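Local coordinates for protein 1-carboxybiuret hydrolase subunit AtzE (Pseudomonas sp., PDB 6C62) that hydrolyses 1-carboxybiuret to urea-1,3-dicarboxylate and ammonia in the atrazine degradation pathway, as a member of the amidase family, at residues Gly126-Asn131 / Pro392-Met397; Glu130-Gly135 / Asp323-Ser328; Phe191-Arg196 / Ala225-Asp230; Gly218-Tyr223 / Gln242-Val247; Ala414-Gly419 / Thr450-Leu455. One frame throughout, in Å; residues are numbered along the deposited sequence.

Contact 1: Gly126-Asn131 / Pro392-Met397; sequences GFTTEN and PCRPAM
Phe127 and Met397 make the apolar part of this contact, their beta carbons meeting with CB to CB at 3.6 Å while the two side chains run antiparallel past one another. The Phe127 ring then reaches the helical turn 393-396 by its edge: CD2 lies 3.3 Å from Arg394 O, close to the ring plane, and CE2 is 3.8 Å from Pro395 O, at an oblique approach. Phe127 has CG turned away from its own carbonyl carbon (chi1 -71°), which brings this edge to the helix.

The contact lies beside the active site: the side chain of Phe127 is about 4 Å from that of Ser174, assigned by similarity as the acyl-ester nucleophile of the amidase Ser-Ser-Lys relay, so the short helix packs against a residue next to the probable catalytic centre.

Van der Waals contact continues at Thr128, whose CG2 touches the aliphatic Arg394 CG at 3.9 Å. No hydrogen bond crosses the contact; the polar groups are paired within a segment or outside both. Thr128 OG1 donates to Glu130 OE1 (2.8 Å) on its anti lone pair, Glu130 OE2 accepts from Gly380 N, and Arg394 NH1 forms a salt bridge with Glu382.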
# COMPACT_ATOMS: atom_id res chain seq x y z
N GLY A 126 3.40 -18.55 -13.61
CA GLY A 126 4.20 -19.36 -14.58
C GLY A 126 4.35 -18.65 -15.90
O GLY A 126 3.54 -17.77 -16.21
N PHE A 127 5.41 -18.96 -16.65
CA PHE A 127 5.63 -18.36 -17.96
C PHE A 127 5.58 -19.32 -19.12
O PHE A 127 6.07 -18.98 -20.20
CB PHE A 127 6.98 -17.70 -17.96
CG PHE A 127 7.05 -16.47 -17.12
CD1 PHE A 127 6.21 -15.40 -17.39
CD2 PHE A 127 7.97 -16.36 -16.12
CE1 PHE A 127 6.25 -14.26 -16.59
CE2 PHE A 127 8.07 -15.19 -15.34
CZ PHE A 127 7.19 -14.16 -15.59
N THR A 128 5.00 -20.51 -18.95
CA THR A 128 5.04 -21.53 -20.02
C THR A 128 3.71 -22.19 -20.42
O THR A 128 3.67 -22.88 -21.42
CB THR A 128 6.00 -22.63 -19.61
OG1 THR A 128 5.46 -23.34 -18.47
CG2 THR A 128 7.43 -22.03 -19.29
N THR A 129 2.63 -21.95 -19.67
CA THR A 129 1.32 -22.57 -19.90
C THR A 129 1.44 -24.09 -20.10
O THR A 129 0.96 -24.66 -21.08
CB THR A 129 0.53 -21.91 -21.06
OG1 THR A 129 0.65 -20.50 -20.95
CG2 THR A 129 -0.99 -22.29 -20.97
N GLU A 130 2.17 -24.70 -19.19
CA GLU A 130 2.24 -26.14 -19.05
C GLU A 130 1.35 -26.52 -17.88
O GLU A 130 1.82 -26.72 -16.75
CB GLU A 130 3.71 -26.55 -18.85
CG GLU A 130 4.54 -26.31 -20.14
CD GLU A 130 6.04 -26.56 -19.93
OE1 GLU A 130 6.77 -25.71 -19.27
OE2 GLU A 130 6.48 -27.62 -20.45
N ASN A 131 0.07 -26.59 -18.14
CA ASN A 131 -0.92 -26.75 -17.11
C ASN A 131 -1.15 -28.26 -16.88
O ASN A 131 -1.59 -29.01 -17.83
CB ASN A 131 -2.21 -26.03 -17.54
CG ASN A 131 -3.26 -25.99 -16.42
OD1 ASN A 131 -3.67 -27.06 -15.86
ND2 ASN A 131 -3.69 -24.78 -16.04
N PRO A 392 16.63 -22.06 -14.18
CA PRO A 392 15.36 -22.79 -14.32
C PRO A 392 14.53 -22.11 -15.42
O PRO A 392 14.38 -20.87 -15.46
CB PRO A 392 14.72 -22.71 -12.92
CG PRO A 392 15.39 -21.54 -12.22
CD PRO A 392 16.77 -21.38 -12.87
N CYS A 393 14.00 -22.94 -16.33
CA CYS A 393 13.29 -22.46 -17.50
C CYS A 393 12.08 -21.60 -17.15
O CYS A 393 11.89 -20.56 -17.75
CB CYS A 393 12.76 -23.67 -18.27
SG CYS A 393 11.81 -23.27 -19.75
N ARG A 394 11.24 -22.07 -16.24
CA ARG A 394 9.98 -21.45 -15.95
C ARG A 394 10.14 -19.99 -15.46
O ARG A 394 9.69 -19.13 -16.15
CB ARG A 394 9.03 -22.35 -15.09
CG ARG A 394 8.64 -23.60 -15.89
CD ARG A 394 7.59 -24.51 -15.23
NE ARG A 394 8.16 -25.16 -14.06
CZ ARG A 394 8.90 -26.29 -14.11
NH1 ARG A 394 9.14 -26.97 -15.26
NH2 ARG A 394 9.42 -26.78 -12.98
N PRO A 395 10.91 -19.73 -14.40
CA PRO A 395 11.15 -18.29 -14.03
C PRO A 395 11.95 -17.49 -15.05
O PRO A 395 11.74 -16.29 -15.23
CB PRO A 395 11.94 -18.40 -12.76
CG PRO A 395 11.53 -19.73 -12.19
CD PRO A 395 11.41 -20.65 -13.36
N ALA A 396 12.89 -18.14 -15.71
CA ALA A 396 13.82 -17.43 -16.61
C ALA A 396 13.17 -16.73 -17.78
O ALA A 396 13.75 -15.74 -18.27
CB ALA A 396 14.86 -18.36 -17.15
N MET A 397 12.04 -17.26 -18.29
CA MET A 397 11.35 -16.64 -19.43
C MET A 397 11.01 -15.15 -19.16
O MET A 397 10.86 -14.37 -20.09
CB MET A 397 10.07 -17.42 -19.79
CG MET A 397 10.27 -18.77 -20.52
SD MET A 397 11.25 -18.61 -22.04
CE MET A 397 12.76 -19.22 -21.37

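Contact 2: Glu130-Gly135 / Asp323-Ser328; sequences ENTHYG and DFEPLS
Glu325 sends CG anti to its backbone N (chi1 165°) and then bends at chi2 (63°), a course that folds the carboxylate back to meet Thr132. On the partner, Thr132 OG1 sits beside the backbone N, which lets its amide and hydroxyl address the same carboxylate.

The result is a two-pronged grip. Thr132 N donates to Glu325 OE1 at 2.8 Å in a nearly straight bond (175°), and Thr132 OG1 donates to Glu325 OE2 at 2.5 Å; both use syn lone pairs. The anti lone pair of OE2 is taken by Leu327 N at 3.0 Å from within the same loop, so the carboxylate is held by three donors and its rotation is fixed.

Next to it, Asn131 OD1 makes an Asx turn through His133 N (2.8 Å), extended to an Asx motif by Tyr134 N, and this shapes the loop presenting Thr132. The His133 ring comes edge-on to the 323-328 backbone, with NE2 3.6 Å from Glu325 N. Glu122 links the two: its OE2 pairs with His133 NE2 and its OE1 accepts from Glu325 N.

Thus the loop between helices 314-319 and 329-336 is tied to the turn joining strands 130-131 and 135-139. Because both oxygens accept hydrogen bonds, three in all, the arrangement is consistent with an ionised Glu325, its charge spread over neutral donors.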
# COMPACT_ATOMS: atom_id res chain seq x y z
N GLU A 130 2.17 -24.70 -19.19
CA GLU A 130 2.24 -26.14 -19.05
C GLU A 130 1.35 -26.52 -17.88
O GLU A 130 1.82 -26.72 -16.75
CB GLU A 130 3.71 -26.55 -18.85
CG GLU A 130 4.54 -26.31 -20.14
CD GLU A 130 6.04 -26.56 -19.93
OE1 GLU A 130 6.77 -25.71 -19.27
OE2 GLU A 130 6.48 -27.62 -20.45
N ASN A 131 0.07 -26.59 -18.14
CA ASN A 131 -0.92 -26.75 -17.11
C ASN A 131 -1.15 -28.26 -16.88
O ASN A 131 -1.59 -29.01 -17.83
CB ASN A 131 -2.21 -26.03 -17.54
CG ASN A 131 -3.26 -25.99 -16.42
OD1 ASN A 131 -3.67 -27.06 -15.86
ND2 ASN A 131 -3.69 -24.78 -16.04
N THR A 132 -0.90 -28.73 -15.67
CA THR A 132 -1.08 -30.16 -15.36
C THR A 132 -2.56 -30.63 -15.48
O THR A 132 -2.82 -31.73 -15.91
CB THR A 132 -0.50 -30.51 -13.96
OG1 THR A 132 0.87 -30.19 -13.94
CG2 THR A 132 -0.66 -32.00 -13.56
N HIS A 133 -3.53 -29.80 -15.14
CA HIS A 133 -4.91 -30.21 -15.09
C HIS A 133 -5.50 -30.21 -16.51
O HIS A 133 -6.19 -31.15 -16.89
CB HIS A 133 -5.76 -29.29 -14.24
CG HIS A 133 -5.14 -28.85 -12.94
ND1 HIS A 133 -4.71 -29.73 -11.99
CD2 HIS A 133 -4.92 -27.61 -12.44
CE1 HIS A 133 -4.23 -29.07 -10.96
NE2 HIS A 133 -4.35 -27.77 -11.20
N TYR A 134 -5.24 -29.14 -17.29
CA TYR A 134 -5.85 -28.93 -18.57
C TYR A 134 -4.97 -29.31 -19.77
O TYR A 134 -5.43 -29.23 -20.90
CB TYR A 134 -6.33 -27.45 -18.69
CG TYR A 134 -7.36 -27.18 -17.68
CD1 TYR A 134 -8.62 -27.70 -17.80
CD2 TYR A 134 -7.05 -26.49 -16.52
CE1 TYR A 134 -9.59 -27.45 -16.80
CE2 TYR A 134 -7.98 -26.28 -15.56
CZ TYR A 134 -9.25 -26.78 -15.69
OH TYR A 134 -10.15 -26.59 -14.67
N GLY A 135 -3.72 -29.64 -19.52
CA GLY A 135 -2.75 -29.91 -20.54
C GLY A 135 -2.03 -28.66 -21.02
O GLY A 135 -2.53 -27.52 -20.83
N ASP A 323 -4.62 -30.31 -4.43
CA ASP A 323 -5.41 -29.85 -5.58
C ASP A 323 -4.82 -28.72 -6.38
O ASP A 323 -5.37 -28.39 -7.43
CB ASP A 323 -6.77 -29.48 -5.09
CG ASP A 323 -7.60 -30.71 -4.61
OD1 ASP A 323 -7.23 -31.87 -4.91
OD2 ASP A 323 -8.62 -30.49 -3.96
N PHE A 324 -3.67 -28.18 -5.95
CA PHE A 324 -2.97 -27.18 -6.76
C PHE A 324 -2.17 -27.85 -7.89
O PHE A 324 -1.87 -29.05 -7.83
CB PHE A 324 -2.02 -26.33 -5.88
CG PHE A 324 -2.71 -25.32 -5.01
CD1 PHE A 324 -3.45 -25.70 -3.91
CD2 PHE A 324 -2.64 -23.95 -5.34
CE1 PHE A 324 -4.04 -24.75 -3.11
CE2 PHE A 324 -3.23 -23.02 -4.51
CZ PHE A 324 -3.93 -23.40 -3.42
N GLU A 325 -1.75 -27.03 -8.84
CA GLU A 325 -0.74 -27.35 -9.87
C GLU A 325 0.57 -27.76 -9.20
O GLU A 325 1.20 -26.95 -8.51
CB GLU A 325 -0.53 -26.09 -10.73
CG GLU A 325 0.70 -26.07 -11.63
CD GLU A 325 0.65 -27.18 -12.66
OE1 GLU A 325 -0.14 -27.01 -13.61
OE2 GLU A 325 1.38 -28.19 -12.48
N PRO A 326 0.97 -29.04 -9.37
CA PRO A 326 2.25 -29.48 -8.69
C PRO A 326 3.49 -28.72 -9.12
O PRO A 326 4.41 -28.59 -8.35
CB PRO A 326 2.32 -31.00 -9.01
CG PRO A 326 0.87 -31.36 -9.15
CD PRO A 326 0.25 -30.19 -9.94
N LEU A 327 3.50 -28.12 -10.32
CA LEU A 327 4.66 -27.30 -10.74
C LEU A 327 4.78 -25.95 -10.08
O LEU A 327 5.78 -25.29 -10.24
CB LEU A 327 4.65 -27.09 -12.26
CG LEU A 327 4.85 -28.43 -13.04
CD1 LEU A 327 4.75 -28.21 -14.55
CD2 LEU A 327 6.20 -29.12 -12.66
N SER A 328 3.76 -25.47 -9.40
CA SER A 328 3.87 -24.16 -8.78
C SER A 328 3.46 -24.14 -7.35
O SER A 328 3.67 -23.17 -6.69
CB SER A 328 3.06 -23.13 -9.60
OG SER A 328 1.71 -23.57 -9.66

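Contact 3: Phe191-Arg196 / Ala225-Asp230; sequences FGRLSR and AMQGPD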
# COMPACT_ATOMS: atom_id res chain seq x y z
N PHE A 191 0.19 0.39 -15.66
CA PHE A 191 -0.50 -0.07 -14.46
C PHE A 191 -1.59 0.93 -14.08
O PHE A 191 -1.34 2.14 -13.94
CB PHE A 191 0.48 -0.25 -13.31
CG PHE A 191 -0.12 -0.91 -12.11
CD1 PHE A 191 -0.27 -2.30 -12.05
CD2 PHE A 191 -0.71 -0.15 -11.14
CE1 PHE A 191 -0.91 -2.92 -11.00
CE2 PHE A 191 -1.39 -0.74 -10.07
CZ PHE A 191 -1.50 -2.16 -10.01
N GLY A 192 -2.81 0.46 -13.92
CA GLY A 192 -3.96 1.29 -13.56
C GLY A 192 -4.71 1.90 -14.71
O GLY A 192 -5.64 2.66 -14.47
N ARG A 193 -4.35 1.57 -15.94
CA ARG A 193 -5.08 2.06 -17.09
C ARG A 193 -6.43 1.36 -17.33
O ARG A 193 -7.44 1.99 -17.57
CB ARG A 193 -4.18 1.91 -18.34
CG ARG A 193 -4.83 2.25 -19.66
CD ARG A 193 -5.09 3.73 -19.86
NE ARG A 193 -3.87 4.42 -20.25
CZ ARG A 193 -3.81 5.72 -20.59
NH1 ARG A 193 -2.66 6.26 -20.97
NH2 ARG A 193 -4.86 6.48 -20.48
N LEU A 194 -6.38 0.01 -17.39
CA LEU A 194 -7.52 -0.79 -17.73
C LEU A 194 -8.09 -1.51 -16.49
O LEU A 194 -7.35 -2.10 -15.67
CB LEU A 194 -7.16 -1.80 -18.81
CG LEU A 194 -6.76 -1.34 -20.17
CD1 LEU A 194 -6.69 -2.51 -21.13
CD2 LEU A 194 -7.75 -0.31 -20.75
N SER A 195 -9.42 -1.43 -16.38
CA SER A 195 -10.13 -1.93 -15.18
C SER A 195 -9.92 -3.41 -14.99
O SER A 195 -10.02 -4.21 -15.97
CB SER A 195 -11.62 -1.69 -15.30
OG SER A 195 -12.28 -2.30 -14.20
N ARG A 196 -9.65 -3.80 -13.77
CA ARG A 196 -9.41 -5.21 -13.45
C ARG A 196 -10.68 -5.87 -12.88
O ARG A 196 -10.66 -7.03 -12.53
CB ARG A 196 -8.28 -5.31 -12.41
CG ARG A 196 -6.99 -4.82 -12.98
CD ARG A 196 -5.78 -4.99 -12.07
NE ARG A 196 -5.96 -4.59 -10.68
CZ ARG A 196 -5.00 -4.59 -9.77
NH1 ARG A 196 -3.74 -4.94 -10.10
NH2 ARG A 196 -5.25 -4.23 -8.55
N ALA A 225 -11.26 0.70 -27.26
CA ALA A 225 -12.55 0.19 -26.84
C ALA A 225 -12.65 -0.10 -25.33
O ALA A 225 -13.74 0.08 -24.74
CB ALA A 225 -12.88 -1.08 -27.65
N MET A 226 -11.53 -0.52 -24.75
CA MET A 226 -11.48 -0.96 -23.35
C MET A 226 -11.19 0.18 -22.30
O MET A 226 -11.42 0.04 -21.12
CB MET A 226 -10.41 -2.04 -23.25
CG MET A 226 -10.87 -3.31 -23.89
SD MET A 226 -9.79 -4.72 -23.46
CE MET A 226 -8.32 -4.29 -24.36
N GLN A 227 -10.70 1.29 -22.80
CA GLN A 227 -10.29 2.41 -21.94
C GLN A 227 -11.45 3.09 -21.24
O GLN A 227 -12.55 3.10 -21.77
CB GLN A 227 -9.61 3.48 -22.77
CG GLN A 227 -8.16 3.26 -23.14
CD GLN A 227 -7.56 4.55 -23.68
OE1 GLN A 227 -7.51 5.52 -22.97
NE2 GLN A 227 -7.12 4.55 -24.95
N GLY A 228 -11.19 3.65 -20.06
CA GLY A 228 -12.19 4.44 -19.37
C GLY A 228 -12.11 4.21 -17.87
O GLY A 228 -11.83 3.07 -17.43
N PRO A 229 -12.40 5.25 -17.09
CA PRO A 229 -12.46 5.08 -15.63
C PRO A 229 -13.49 4.07 -15.19
O PRO A 229 -14.42 3.80 -15.91
CB PRO A 229 -12.83 6.48 -15.10
CG PRO A 229 -13.40 7.20 -16.27
CD PRO A 229 -12.88 6.59 -17.52
N ASP A 230 -13.24 3.44 -14.06
CA ASP A 230 -14.16 2.54 -13.44
C ASP A 230 -14.05 2.79 -11.93
O ASP A 230 -13.16 2.21 -11.25
CB ASP A 230 -13.77 1.12 -13.77
CG ASP A 230 -14.72 0.09 -13.15
OD1 ASP A 230 -15.71 0.51 -12.50
OD2 ASP A 230 -14.47 -1.13 -13.32
O HOH W 1 -7.52 5.95 -20.30
O HOH W 2 -8.51 3.53 -19.26
O HOH W 3 -10.58 0.44 -18.50
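Leu194 and Met226 form the tightly packed part of the contact: their side chains cross at an angle, with Leu194 CD1 4.0 Å from Met226 CE, while the other methyl, Leu194 CD2, rests 3.7 Å from Met226 O. A second direct link lies at Ser195, whose OG points anti to the backbone N (chi1 174°) and donates to Asp230 OD2 at 2.6 Å on the anti lone pair. The same oxygen also takes a salt bridge from Arg197 NE. With a leucine in place of Asp230, the Ser195 hydroxyl and the Arg197 guanidinium would probably both lose this shared acceptor.

Elsewhere the backbones stand apart and water fills in. One molecule accepts from Ser195 N and donates to Met226 O (2.8 Å) and to Gly228 O; another joins Arg193 O to Gly228 N. A third bridges Arg193 NH2 (2.7 Å) to Gln227 OE1, which also accepts from Gln242 N. Arg193 NH1 forms a salt bridge with Glu437 OE1, at the start of helix 437-449.

Helix 216-226 ends at Met226 and the chain leaves helical geometry at Gln227. Helix 102-109 covers this end, Met226 touching Leu103 and Leu107, and the loop 191-196 leads from strand 185-188 toward strand 208-213 of the central mixed sheet.

Contact 4: Gly218-Tyr223 / Gln242-Val247; sequences GLALAY and QPSVPV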
# COMPACT_ATOMS: atom_id res chain seq x y z
N GLY A 218 -4.94 -3.88 -34.47
CA GLY A 218 -5.74 -4.70 -33.54
C GLY A 218 -5.54 -4.31 -32.10
O GLY A 218 -6.50 -4.18 -31.36
N LEU A 219 -4.26 -4.12 -31.69
CA LEU A 219 -3.98 -3.65 -30.35
C LEU A 219 -4.64 -2.32 -30.08
O LEU A 219 -5.34 -2.16 -29.05
CB LEU A 219 -2.50 -3.54 -30.10
CG LEU A 219 -1.62 -4.75 -30.09
CD1 LEU A 219 -0.22 -4.29 -29.79
CD2 LEU A 219 -2.07 -5.85 -29.14
N ALA A 220 -4.47 -1.37 -31.00
CA ALA A 220 -4.93 0.02 -30.77
C ALA A 220 -6.43 0.09 -30.68
O ALA A 220 -6.98 0.77 -29.80
CB ALA A 220 -4.39 0.97 -31.84
N LEU A 221 -7.11 -0.63 -31.59
CA LEU A 221 -8.59 -0.63 -31.63
C LEU A 221 -9.16 -1.24 -30.35
O LEU A 221 -10.12 -0.70 -29.81
CB LEU A 221 -9.16 -1.44 -32.83
CG LEU A 221 -8.96 -0.76 -34.19
CD1 LEU A 221 -9.04 -1.78 -35.28
CD2 LEU A 221 -9.96 0.32 -34.43
N ALA A 222 -8.56 -2.35 -29.88
CA ALA A 222 -9.08 -3.06 -28.71
C ALA A 222 -8.81 -2.23 -27.45
O ALA A 222 -9.67 -2.06 -26.60
CB ALA A 222 -8.43 -4.42 -28.62
N TYR A 223 -7.59 -1.71 -27.37
CA TYR A 223 -7.19 -0.79 -26.29
C TYR A 223 -8.14 0.41 -26.20
O TYR A 223 -8.69 0.69 -25.15
CB TYR A 223 -5.75 -0.37 -26.47
CG TYR A 223 -5.26 0.75 -25.59
CD1 TYR A 223 -5.37 0.68 -24.23
CD2 TYR A 223 -4.71 1.89 -26.14
CE1 TYR A 223 -4.92 1.73 -23.41
CE2 TYR A 223 -4.18 2.91 -25.36
CZ TYR A 223 -4.33 2.83 -23.97
OH TYR A 223 -3.91 3.85 -23.18
N GLN A 242 -7.84 8.35 -23.58
CA GLN A 242 -6.81 8.97 -24.41
C GLN A 242 -6.65 8.10 -25.67
O GLN A 242 -5.88 7.11 -25.67
CB GLN A 242 -5.47 9.03 -23.65
CG GLN A 242 -5.46 9.92 -22.40
CD GLN A 242 -4.07 9.94 -21.74
OE1 GLN A 242 -3.61 8.94 -21.17
NE2 GLN A 242 -3.41 11.07 -21.83
N PRO A 243 -7.42 8.42 -26.72
CA PRO A 243 -7.45 7.47 -27.87
C PRO A 243 -6.09 7.33 -28.57
O PRO A 243 -5.42 8.28 -28.77
CB PRO A 243 -8.53 8.06 -28.80
CG PRO A 243 -9.36 8.96 -27.93
CD PRO A 243 -8.41 9.52 -26.89
N SER A 244 -5.70 6.10 -28.89
CA SER A 244 -4.48 5.83 -29.63
C SER A 244 -4.69 5.67 -31.14
O SER A 244 -3.76 5.94 -31.93
CB SER A 244 -3.84 4.56 -29.08
OG SER A 244 -4.72 3.41 -29.33
N VAL A 245 -5.87 5.23 -31.57
CA VAL A 245 -6.11 4.93 -32.98
C VAL A 245 -5.88 6.15 -33.90
O VAL A 245 -5.22 5.98 -34.89
CB VAL A 245 -7.51 4.31 -33.23
CG1 VAL A 245 -7.88 4.27 -34.74
CG2 VAL A 245 -7.54 2.88 -32.65
N PRO A 246 -6.35 7.36 -33.53
CA PRO A 246 -6.17 8.51 -34.42
C PRO A 246 -4.73 8.89 -34.70
O PRO A 246 -4.46 9.52 -35.72
CB PRO A 246 -6.88 9.66 -33.67
CG PRO A 246 -7.86 9.01 -32.78
CD PRO A 246 -7.24 7.69 -32.41
N VAL A 247 -3.80 8.56 -33.81
CA VAL A 247 -2.41 8.96 -34.01
C VAL A 247 -1.49 7.78 -34.31
O VAL A 247 -0.24 7.94 -34.36
CB VAL A 247 -1.88 9.78 -32.77
CG1 VAL A 247 -2.71 11.04 -32.57
CG2 VAL A 247 -1.88 8.94 -31.46
O HOH W 4 -3.43 6.04 -24.61
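Val245 sets one methyl against the helical backbone at Ala220: its CG2 lies 3.6 Å from Ala220 C and 3.8 Å from Ala220 CB. CG2 stands anti to the carbonyl carbon while CG1 is anti to the backbone N (chi1 168°), and this rotation is what brings CG2 to the helix. The same methyl meets Leu221 CD2 at 3.9 Å, the two side chains lying askew; although the Leu221 CB starts away from the loop, its end swings round to reach Val245.

Ser244 approaches differently. Its OG is 3.5 Å from Ala220 CB, and it comes up to the edge of the Tyr223 ring, near the ring plane, 3.5 Å from CD2. The hydroxyl is hydrogen-bonded to Asp224 OD1, next in the helix, and Asp224 OD2 takes Val245 N, so one carboxylate catches both a side chain and a backbone amide of the loop.

Here helix 216-226 packs with one side on the central sheet and with another on the loop that follows it. Leu219 and Tyr223 touch strand 185-188, and Ala222 reaches strand 208-213, whereas Ala220, Leu221 and Tyr223 receive the segment 242-247.

Further along the ring, Tyr223 OH reaches a water at 2.7 Å that lies in the ring plane and donates to Gln242 O at 2.9 Å. The ring also packs on Glu437 and Leu441 of helix 437-449.

Contact 5: Ala414-Gly419 / Thr450-Leu455; sequences APTWPG and TGIARL
Trp417 and Arg454 interlock as the largest projections here. The Trp417 indole lies beside the Arg454 chain, with CD1 over the centre of one guanidinium face, 4.0 Å above its plane, and the two flat groups 39° apart. Its NE1 also donates to Arg454 O at 2.8 Å, the oxygen lying in the ring plane but the N-H approaching from above the carbonyl plane. Arg454 runs extended from CG to NE, and its NH1 donates to Gly451 O.

Behind this, the Ala453 methyl fits between the strand side chains, 4.1 Å from Ala414 CB and 4.3 Å from Pro415 CD, while Pro415 CG approaches Leu455 CD1. Pro415 O accepts from Arg454 N at 3.0 Å and also has a CA-H...O contact with Ala453.

Strand 411-416 of the central mixed sheet is thus covered at its end by the C-terminal tail, which leaves helix 437-449 through a Schellman motif at Gly451. Near Ile452 a water bridges the two backbones, accepting from Trp417 N and donating to Ile452 O.

Replacing the indole by an alanine would likely leave Arg454 O without its donor and that face of the guanidinium without its aromatic cover.

Trp417 is further packed edge-to-face with His141.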
# COMPACT_ATOMS: atom_id res chain seq x y z
N ALA A 414 6.39 -6.42 -29.96
CA ALA A 414 6.35 -6.49 -31.42
C ALA A 414 7.04 -7.80 -31.89
O ALA A 414 8.18 -8.06 -31.51
CB ALA A 414 7.07 -5.30 -32.01
N PRO A 415 6.35 -8.60 -32.72
CA PRO A 415 6.88 -9.92 -33.13
C PRO A 415 7.90 -9.79 -34.29
O PRO A 415 7.60 -9.10 -35.26
CB PRO A 415 5.63 -10.67 -33.56
CG PRO A 415 4.72 -9.58 -34.08
CD PRO A 415 5.00 -8.36 -33.21
N THR A 416 9.09 -10.34 -34.11
CA THR A 416 10.15 -10.34 -35.12
C THR A 416 10.68 -11.76 -35.34
O THR A 416 10.35 -12.71 -34.58
CB THR A 416 11.34 -9.43 -34.74
OG1 THR A 416 12.10 -10.08 -33.74
CG2 THR A 416 10.90 -8.06 -34.20
N TRP A 417 11.44 -11.92 -36.43
CA TRP A 417 11.78 -13.23 -36.96
C TRP A 417 13.29 -13.23 -37.25
O TRP A 417 13.68 -13.07 -38.38
CB TRP A 417 10.95 -13.55 -38.20
CG TRP A 417 9.48 -13.63 -37.85
CD1 TRP A 417 8.60 -12.59 -37.81
CD2 TRP A 417 8.76 -14.78 -37.45
NE1 TRP A 417 7.36 -13.04 -37.44
CE2 TRP A 417 7.43 -14.38 -37.19
CE3 TRP A 417 9.12 -16.12 -37.25
CZ2 TRP A 417 6.45 -15.28 -36.77
CZ3 TRP A 417 8.12 -17.03 -36.86
CH2 TRP A 417 6.81 -16.59 -36.61
N PRO A 418 14.12 -13.37 -36.21
CA PRO A 418 15.58 -13.35 -36.44
C PRO A 418 16.11 -14.63 -37.18
O PRO A 418 15.53 -15.72 -37.09
CB PRO A 418 16.17 -13.16 -35.02
CG PRO A 418 15.13 -13.74 -34.11
CD PRO A 418 13.79 -13.67 -34.80
N GLY A 419 17.20 -14.43 -37.92
CA GLY A 419 17.72 -15.42 -38.85
C GLY A 419 18.29 -16.74 -38.36
O GLY A 419 18.15 -17.75 -39.06
N THR A 450 7.55 -1.26 -42.10
CA THR A 450 8.78 -1.64 -42.75
C THR A 450 8.90 -3.15 -42.89
O THR A 450 9.83 -3.62 -43.48
CB THR A 450 9.99 -1.11 -42.01
OG1 THR A 450 10.09 -1.77 -40.73
CG2 THR A 450 9.89 0.42 -41.83
N GLY A 451 7.99 -3.93 -42.32
CA GLY A 451 8.06 -5.39 -42.50
C GLY A 451 8.90 -6.12 -41.48
O GLY A 451 8.94 -7.35 -41.49
N ILE A 452 9.53 -5.38 -40.56
CA ILE A 452 10.36 -5.94 -39.49
C ILE A 452 9.54 -6.70 -38.42
O ILE A 452 9.97 -7.74 -37.94
CB ILE A 452 11.16 -4.84 -38.79
CG1 ILE A 452 12.19 -4.21 -39.77
CG2 ILE A 452 11.88 -5.37 -37.54
CD1 ILE A 452 13.15 -5.22 -40.38
N ALA A 453 8.40 -6.13 -38.04
CA ALA A 453 7.45 -6.77 -37.13
C ALA A 453 6.27 -7.29 -37.91
O ALA A 453 5.59 -6.50 -38.60
CB ALA A 453 7.00 -5.79 -36.04
N ARG A 454 5.98 -8.58 -37.77
CA ARG A 454 4.89 -9.22 -38.53
C ARG A 454 4.56 -10.58 -37.93
O ARG A 454 5.32 -11.12 -37.17
CB ARG A 454 5.31 -9.41 -39.99
CG ARG A 454 6.58 -10.20 -40.16
CD ARG A 454 6.99 -10.34 -41.64
NE ARG A 454 8.02 -11.37 -41.81
CZ ARG A 454 9.31 -11.22 -41.52
NH1 ARG A 454 9.84 -10.09 -40.99
NH2 ARG A 454 10.12 -12.27 -41.70
N LEU A 455 3.43 -11.13 -38.31
CA LEU A 455 3.04 -12.51 -37.99
C LEU A 455 3.51 -13.41 -39.12
O LEU A 455 3.88 -12.94 -40.16
CB LEU A 455 1.51 -12.65 -37.88
CG LEU A 455 0.90 -12.50 -36.48
CD1 LEU A 455 1.04 -11.09 -36.00
CD2 LEU A 455 -0.55 -12.96 -36.42
O HOH W 5 11.75 -9.84 -38.29

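Contacts 1 and 2 lie on one side of the protein, centres 12 Å apart, and share Glu130, Asn131 and strand 130-131; they touch where Arg394 NH2 meets Leu327 CD2. Contacts 3 and 4, centres 13 Å apart, both use helix 216-226, and the order 191-196, 218-223, 225-230, 242-247 makes them interlock; Gln242 OE1 and N probably bond Arg193 and Gln227. Contact 5 has its nearest atoms about 7 Å from contact 4. Contacts 3 and 4 fall within the chain spans of contacts 1 and 2, whereas contact 5 follows. Contacts 1 and 2 thus join loops and short elements, contact 1 beside the active site; contacts 3 and 4 pack helix 216-226 with neighbouring loops; contact 5 covers the end of central-sheet strand 411-416.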